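Local atomic coordinates of uncharacterized protein (Legionella pneumophila subsp. pneumophila, PDB entry 4HFV), a protein that is a putative Dot/Icm type IV secretion effector of undetermined biochemical function, possibly acting within the effector and metaeffector network of Legionella. Residues Met2-Val7 with Lys114-Asn119; Ala74-Ala79 with Ser128-Phe133. All coordinates share one frame; numbering follows the deposited sequence. Where two conformers were deposited one is given.

Contact 1 lies at the surface, where the N-terminal segment Met2-Val7 runs along the loop Lys114-Asn119; contact 2 is buried, where Ala74-Ala79 on helix 70-90 crosses Ser128-Phe133 on helix 120-136. Loop meets loop through asparagine amides, backbone groups and bridging waters in the first, whereas helix meets helix through alkyl groups and one aromatic face in the second. Both helices of contact 2 also tie it to contact 1: Lys114-Asn119 leads directly into helix 120-136, and Asn78 of helix 70-90, turned from contact 2, meets the N-terminal segment, its OD1 lying 3.0 Å from Val7 N in a probable hydrogen bond. Their centres are about 16 Å apart.

Contact 1. Residues Met2-Val7 with Lys114-Asn119; sequences MSFELV and KDNNPN
Asn116 reaches across to Glu5 with its side-chain amide: OD1 accepts the backbone N-H of Glu5 at 3.0 Å, nearly straight at 170° and in the carbonyl plane. With CG anti to the Asn116 backbone N (chi1 -173°), the amide extends along the N-terminal segment, its plane only 17° from that of the Phe4 ring. Asparagine suits this place because its two ends serve opposite needs: OD1 also accepts from a water that donates to Ser3 O as well, while ND2 donates to a second water, itself donating to Glu5 O, and to Asp111 O. Two weak bonds continue the contact toward the N-terminus, Asn117 N to Ser3 O at 3.3 Å and Asn119 ND2 to Met2 O at 3.2 Å. Asn119 is the N-cap of helix 120-136, its OD1 accepting from Asp122 N, so one amide caps a helix and touches the N-terminal segment.

Around these bonds the side chains pack. Phe4 CB rests 3.6 Å from Pro118 CA, and the aromatic and pyrrolidine side chains lie side by side; both are apolar and buried, fitting the inward side of this surface contact. Selenomethionine Met2, poorly ordered, runs alongside Asn117, with SE 3.9 Å from Asn117 CB.

Beneath these loops lie two helices. Phe4 touches Asn78 of helix 70-90 and Met126 of helix 120-136, Pro118 touches Tyr82 and Leu123 on the same pair, and Asp122 OD2 accepts the backbone N-H of Phe4. The contact thus lays the chain's start and the lead-in to helix 120-136 over both helices.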
loop_
_atom_site.group_PDB
_atom_site.type_symbol
_atom_site.label_atom_id
_atom_site.label_comp_id
_atom_site.label_asym_id
_atom_site.label_seq_id
_atom_site.Cartn_x
_atom_site.Cartn_y
_atom_site.Cartn_z
HETATM N N MSE A 2 9.870 15.810 -15.935
HETATM C CA MSE A 2 8.568 16.438 -15.540
HETATM C C MSE A 2 8.237 16.124 -14.075
HETATM O O MSE A 2 8.051 14.959 -13.722
HETATM C CB MSE A 2 7.434 15.924 -16.440
HETATM C CG MSE A 2 6.083 16.631 -16.233
HETATM SE SE MSE A 2 4.545 15.732 -17.080
HETATM C CE MSE A 2 4.344 14.215 -15.866
ATOM N N SER A 3 8.141 17.166 -13.244
ATOM C CA SER A 3 7.905 17.024 -11.811
ATOM C C SER A 3 6.974 18.131 -11.324
ATOM O O SER A 3 6.859 19.174 -11.964
ATOM C CB SER A 3 9.223 17.129 -11.052
ATOM O OG SER A 3 9.133 16.441 -9.822
ATOM N N PHE A 4 6.348 17.931 -10.172
ATOM C CA PHE A 4 5.406 18.911 -9.658
ATOM C C PHE A 4 5.913 19.546 -8.368
ATOM O O PHE A 4 6.233 18.855 -7.400
ATOM C CB PHE A 4 4.061 18.250 -9.387
ATOM C CG PHE A 4 3.018 19.186 -8.852
ATOM C CD1 PHE A 4 2.511 20.221 -9.658
ATOM C CD2 PHE A 4 2.524 19.036 -7.574
ATOM C CE1 PHE A 4 1.544 21.085 -9.181
ATOM C CE2 PHE A 4 1.558 19.877 -7.088
ATOM C CZ PHE A 4 1.064 20.927 -7.888
ATOM N N GLU A 5 5.958 20.873 -8.347
ATOM C CA GLU A 5 6.247 21.568 -7.120
ATOM C C GLU A 5 4.937 21.840 -6.344
ATOM O O GLU A 5 3.966 22.439 -6.884
ATOM C CB GLU A 5 7.008 22.864 -7.423
ATOM C CG GLU A 5 7.815 23.381 -6.235
ATOM C CD GLU A 5 8.410 24.763 -6.495
ATOM O OE1 GLU A 5 9.637 24.844 -6.712
ATOM O OE2 GLU A 5 7.652 25.759 -6.484
ATOM N N LEU A 6 4.879 21.417 -5.082
ATOM C CA LEU A 6 3.678 21.698 -4.304
ATOM C C LEU A 6 3.446 23.209 -4.152
ATOM O O LEU A 6 4.374 23.959 -3.876
ATOM C CB LEU A 6 3.737 21.063 -2.912
ATOM C CG LEU A 6 3.774 19.545 -2.847
ATOM C CD1 LEU A 6 4.030 19.119 -1.409
ATOM C CD2 LEU A 6 2.474 18.955 -3.359
ATOM N N VAL A 7 2.205 23.652 -4.321
ATOM C CA VAL A 7 1.888 25.048 -4.040
ATOM C C VAL A 7 1.883 25.251 -2.523
ATOM O O VAL A 7 1.252 24.478 -1.822
ATOM C CB VAL A 7 0.484 25.447 -4.572
ATOM C CG1 VAL A 7 0.211 26.945 -4.283
ATOM C CG2 VAL A 7 0.366 25.167 -6.067
ATOM N N LYS A 114 2.769 22.364 -18.714
ATOM C CA LYS A 114 3.491 21.297 -19.398
ATOM C C LYS A 114 4.719 20.780 -18.614
ATOM O O LYS A 114 4.968 19.574 -18.587
ATOM C CB LYS A 114 3.858 21.761 -20.810
ATOM C CG LYS A 114 4.828 20.858 -21.539
ATOM C CD LYS A 114 4.849 21.130 -23.047
ATOM C CE LYS A 114 5.046 22.612 -23.396
ATOM N NZ LYS A 114 6.384 23.152 -23.001
ATOM N N ASP A 115 5.448 21.670 -17.943
ATOM C CA ASP A 115 6.667 21.291 -17.213
ATOM C C ASP A 115 6.485 21.136 -15.686
ATOM O O ASP A 115 7.360 20.620 -14.983
ATOM C CB ASP A 115 7.743 22.327 -17.502
ATOM C CG ASP A 115 7.914 22.576 -18.992
ATOM O OD1 ASP A 115 8.040 21.569 -19.732
ATOM O OD2 ASP A 115 7.897 23.764 -19.411
ATOM N N ASN A 116 5.342 21.577 -15.184
ATOM C CA ASN A 116 5.036 21.499 -13.770
ATOM C C ASN A 116 3.770 20.664 -13.629
ATOM O O ASN A 116 2.661 21.192 -13.672
ATOM C CB ASN A 116 4.806 22.902 -13.194
ATOM C CG ASN A 116 4.645 22.883 -11.688
ATOM O OD1 ASN A 116 5.350 22.136 -10.981
ATOM N ND2 ASN A 116 3.710 23.678 -11.182
ATOM N N ASN A 117 3.938 19.351 -13.503
ATOM C CA ASN A 117 2.815 18.404 -13.514
ATOM C C ASN A 117 3.273 17.098 -12.857
ATOM O O ASN A 117 4.390 16.651 -13.078
ATOM C CB ASN A 117 2.372 18.136 -14.971
ATOM C CG ASN A 117 0.859 18.262 -15.172
ATOM O OD1 ASN A 117 0.090 17.367 -14.794
ATOM N ND2 ASN A 117 0.424 19.377 -15.796
ATOM N N PRO A 118 2.404 16.469 -12.054
ATOM C CA PRO A 118 2.866 15.393 -11.198
ATOM C C PRO A 118 3.272 14.182 -12.003
ATOM O O PRO A 118 2.491 13.766 -12.836
ATOM C CB PRO A 118 1.612 15.048 -10.344
ATOM C CG PRO A 118 0.764 16.200 -10.414
ATOM C CD PRO A 118 1.038 16.882 -11.731
ATOM N N ASN A 119 4.458 13.636 -11.748
ATOM C CA ASN A 119 4.819 12.332 -12.253
ATOM C C ASN A 119 4.235 11.241 -11.337
ATOM O O ASN A 119 3.480 11.542 -10.407
ATOM C CB ASN A 119 6.337 12.197 -12.450
ATOM C CG ASN A 119 7.125 12.322 -11.169
ATOM O OD1 ASN A 119 6.671 11.944 -10.081
ATOM N ND2 ASN A 119 8.333 12.852 -11.293
HETATM O O HOH W 1 8.027 21.685 -11.101
HETATM O O HOH W 2 2.628 24.090 -8.548
#

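Contact 2. Residues Ala74-Ala79 with Ser128-Phe133; sequences ARVLNA and SALEKF
Val76 meets Phe133, Leu130 and Ala129 in this all-helical protein where the axes of Ala74-Ala79 and Ser128-Phe133 cross at -99°, 8.4 Å apart at closest approach. Val76 CG1, anti to the backbone N (chi1 177°), sits over one face of the Phe133 ring in a CH-pi contact, 3.9 Å from the centroid and displaced toward the rim. Val76 CG1 also touches Leu130 CD1 at 4.1 Å, while CG2, anti to the carbonyl carbon, turns to Phe133 CB and Ala129 O. A beta-branched valine suits this place, since its two methyls spread over several partners. The small Ala79 and Ala129 are consistent with this close approach: Ala79 CB lies 3.8 Å from Leu130 CB, and Leu130 CD2 reaches the Ala79 carbonyl.

Further out, helix 49-64 adds Leu63 against both Val76 and Phe133, and His137 meets the Phe133 ring edge-to-face. Leu130 also packs on Leu168 of helix 161-188, whose Ser169, His173 and Arg176 bind succinate in a crystal structure of this protein; the Ala129 and Arg176 side chains are about 9 Å apart. At the less buried margin, the aliphatic part of Arg75 covers Ala129 while its guanidinium pairs with Glu71: Arg75 CG and CD lie 3.8 Å from Ala129 CB.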
loop_
_atom_site.group_PDB
_atom_site.type_symbol
_atom_site.label_atom_id
_atom_site.label_comp_id
_atom_site.label_asym_id
_atom_site.label_seq_id
_atom_site.Cartn_x
_atom_site.Cartn_y
_atom_site.Cartn_z
ATOM N N ALA A 74 0.649 21.343 2.919
ATOM C CA ALA A 74 0.557 21.608 1.478
ATOM C C ALA A 74 0.322 20.326 0.686
ATOM O O ALA A 74 -0.504 20.262 -0.275
ATOM C CB ALA A 74 1.818 22.356 0.992
ATOM N N ARG A 75 1.053 19.273 1.049
ATOM C CA ARG A 75 0.917 18.010 0.319
ATOM C C ARG A 75 -0.517 17.495 0.355
ATOM O O ARG A 75 -1.071 17.098 -0.679
ATOM C CB ARG A 75 1.883 16.941 0.839
ATOM C CG ARG A 75 1.862 15.688 -0.067
ATOM C CD ARG A 75 3.039 14.721 0.184
ATOM N NE ARG A 75 4.342 15.352 -0.029
ATOM C CZ ARG A 75 5.141 15.803 0.942
ATOM N NH1 ARG A 75 6.301 16.369 0.607
ATOM N NH2 ARG A 75 4.794 15.701 2.233
ATOM N N VAL A 76 -1.141 17.534 1.532
ATOM C CA VAL A 76 -2.541 17.154 1.616
ATOM C C VAL A 76 -3.470 18.005 0.764
ATOM O O VAL A 76 -4.305 17.460 -0.005
ATOM C CB VAL A 76 -3.047 17.092 3.059
ATOM C CG1 VAL A 76 -4.552 16.756 3.092
ATOM C CG2 VAL A 76 -2.234 16.014 3.860
ATOM N N LEU A 77 -3.382 19.329 0.884
ATOM C CA LEU A 77 -4.312 20.185 0.140
ATOM C C LEU A 77 -4.061 20.090 -1.374
ATOM O O LEU A 77 -5.006 19.986 -2.135
ATOM C CB LEU A 77 -4.310 21.629 0.662
ATOM C CG LEU A 77 -5.411 22.556 0.128
ATOM C CD1 LEU A 77 -6.862 22.037 0.377
ATOM C CD2 LEU A 77 -5.260 23.955 0.703
ATOM N N ASN A 78 -2.795 20.101 -1.811
ATOM C CA ASN A 78 -2.510 19.921 -3.231
ATOM C C ASN A 78 -3.097 18.614 -3.739
ATOM O O ASN A 78 -3.726 18.577 -4.789
ATOM C CB ASN A 78 -1.001 19.916 -3.502
ATOM C CG ASN A 78 -0.399 21.316 -3.570
ATOM O OD1 ASN A 78 -0.101 21.812 -4.649
ATOM N ND2 ASN A 78 -0.160 21.923 -2.429
ATOM N N ALA A 79 -2.855 17.525 -2.999
ATOM C CA ALA A 79 -3.391 16.230 -3.376
ATOM C C ALA A 79 -4.918 16.270 -3.546
ATOM O O ALA A 79 -5.450 15.755 -4.518
ATOM C CB ALA A 79 -2.985 15.101 -2.340
ATOM N N SER A 128 -1.133 9.137 -1.349
ATOM C CA SER A 128 -0.873 8.423 -0.116
ATOM C C SER A 128 -1.091 9.356 1.086
ATOM O O SER A 128 -1.753 8.994 2.074
ATOM C CB SER A 128 0.535 7.812 -0.146
ATOM O OG SER A 128 0.819 7.128 1.044
ATOM N N ALA A 129 -0.555 10.579 0.992
ATOM C CA ALA A 129 -0.674 11.536 2.087
ATOM C C ALA A 129 -2.140 11.883 2.293
ATOM O O ALA A 129 -2.601 11.978 3.430
ATOM C CB ALA A 129 0.179 12.824 1.838
ATOM N N LEU A 130 -2.881 12.038 1.193
ATOM C CA LEU A 130 -4.296 12.319 1.284
ATOM C C LEU A 130 -5.069 11.163 1.916
ATOM O O LEU A 130 -5.886 11.363 2.832
ATOM C CB LEU A 130 -4.857 12.619 -0.100
ATOM C CG LEU A 130 -6.334 12.988 -0.214
ATOM C CD1 LEU A 130 -6.696 14.141 0.688
ATOM C CD2 LEU A 130 -6.649 13.388 -1.699
ATOM N N GLU A 131 -4.865 9.955 1.398
ATOM C CA GLU A 131 -5.473 8.776 2.026
ATOM C C GLU A 131 -5.169 8.658 3.531
ATOM O O GLU A 131 -6.083 8.408 4.320
ATOM C CB GLU A 131 -5.067 7.505 1.312
ATOM C CG GLU A 131 -5.791 6.273 1.830
ATOM C CD GLU A 131 -4.954 5.054 1.744
ATOM O OE1 GLU A 131 -4.202 4.943 0.746
ATOM O OE2 GLU A 131 -5.053 4.208 2.658
ATOM N N LYS A 132 -3.921 8.862 3.945
ATOM C CA LYS A 132 -3.582 8.800 5.375
ATOM C C LYS A 132 -4.375 9.847 6.158
ATOM O O LYS A 132 -4.958 9.586 7.249
ATOM C CB LYS A 132 -2.076 9.034 5.590
ATOM C CG LYS A 132 -1.218 7.788 5.636
ATOM C CD LYS A 132 0.262 8.159 5.831
ATOM C CE LYS A 132 1.120 7.862 4.581
ATOM N NZ LYS A 132 1.399 6.401 4.402
ATOM N N PHE A 133 -4.375 11.066 5.626
ATOM C CA PHE A 133 -5.075 12.148 6.248
ATOM C C PHE A 133 -6.535 11.795 6.470
ATOM O O PHE A 133 -7.046 11.938 7.592
ATOM C CB PHE A 133 -4.944 13.422 5.376
ATOM C CG PHE A 133 -5.882 14.494 5.743
ATOM C CD1 PHE A 133 -5.573 15.402 6.761
ATOM C CD2 PHE A 133 -7.077 14.635 5.048
ATOM C CE1 PHE A 133 -6.470 16.422 7.074
ATOM C CE2 PHE A 133 -7.969 15.641 5.362
ATOM C CZ PHE A 133 -7.666 16.530 6.356
#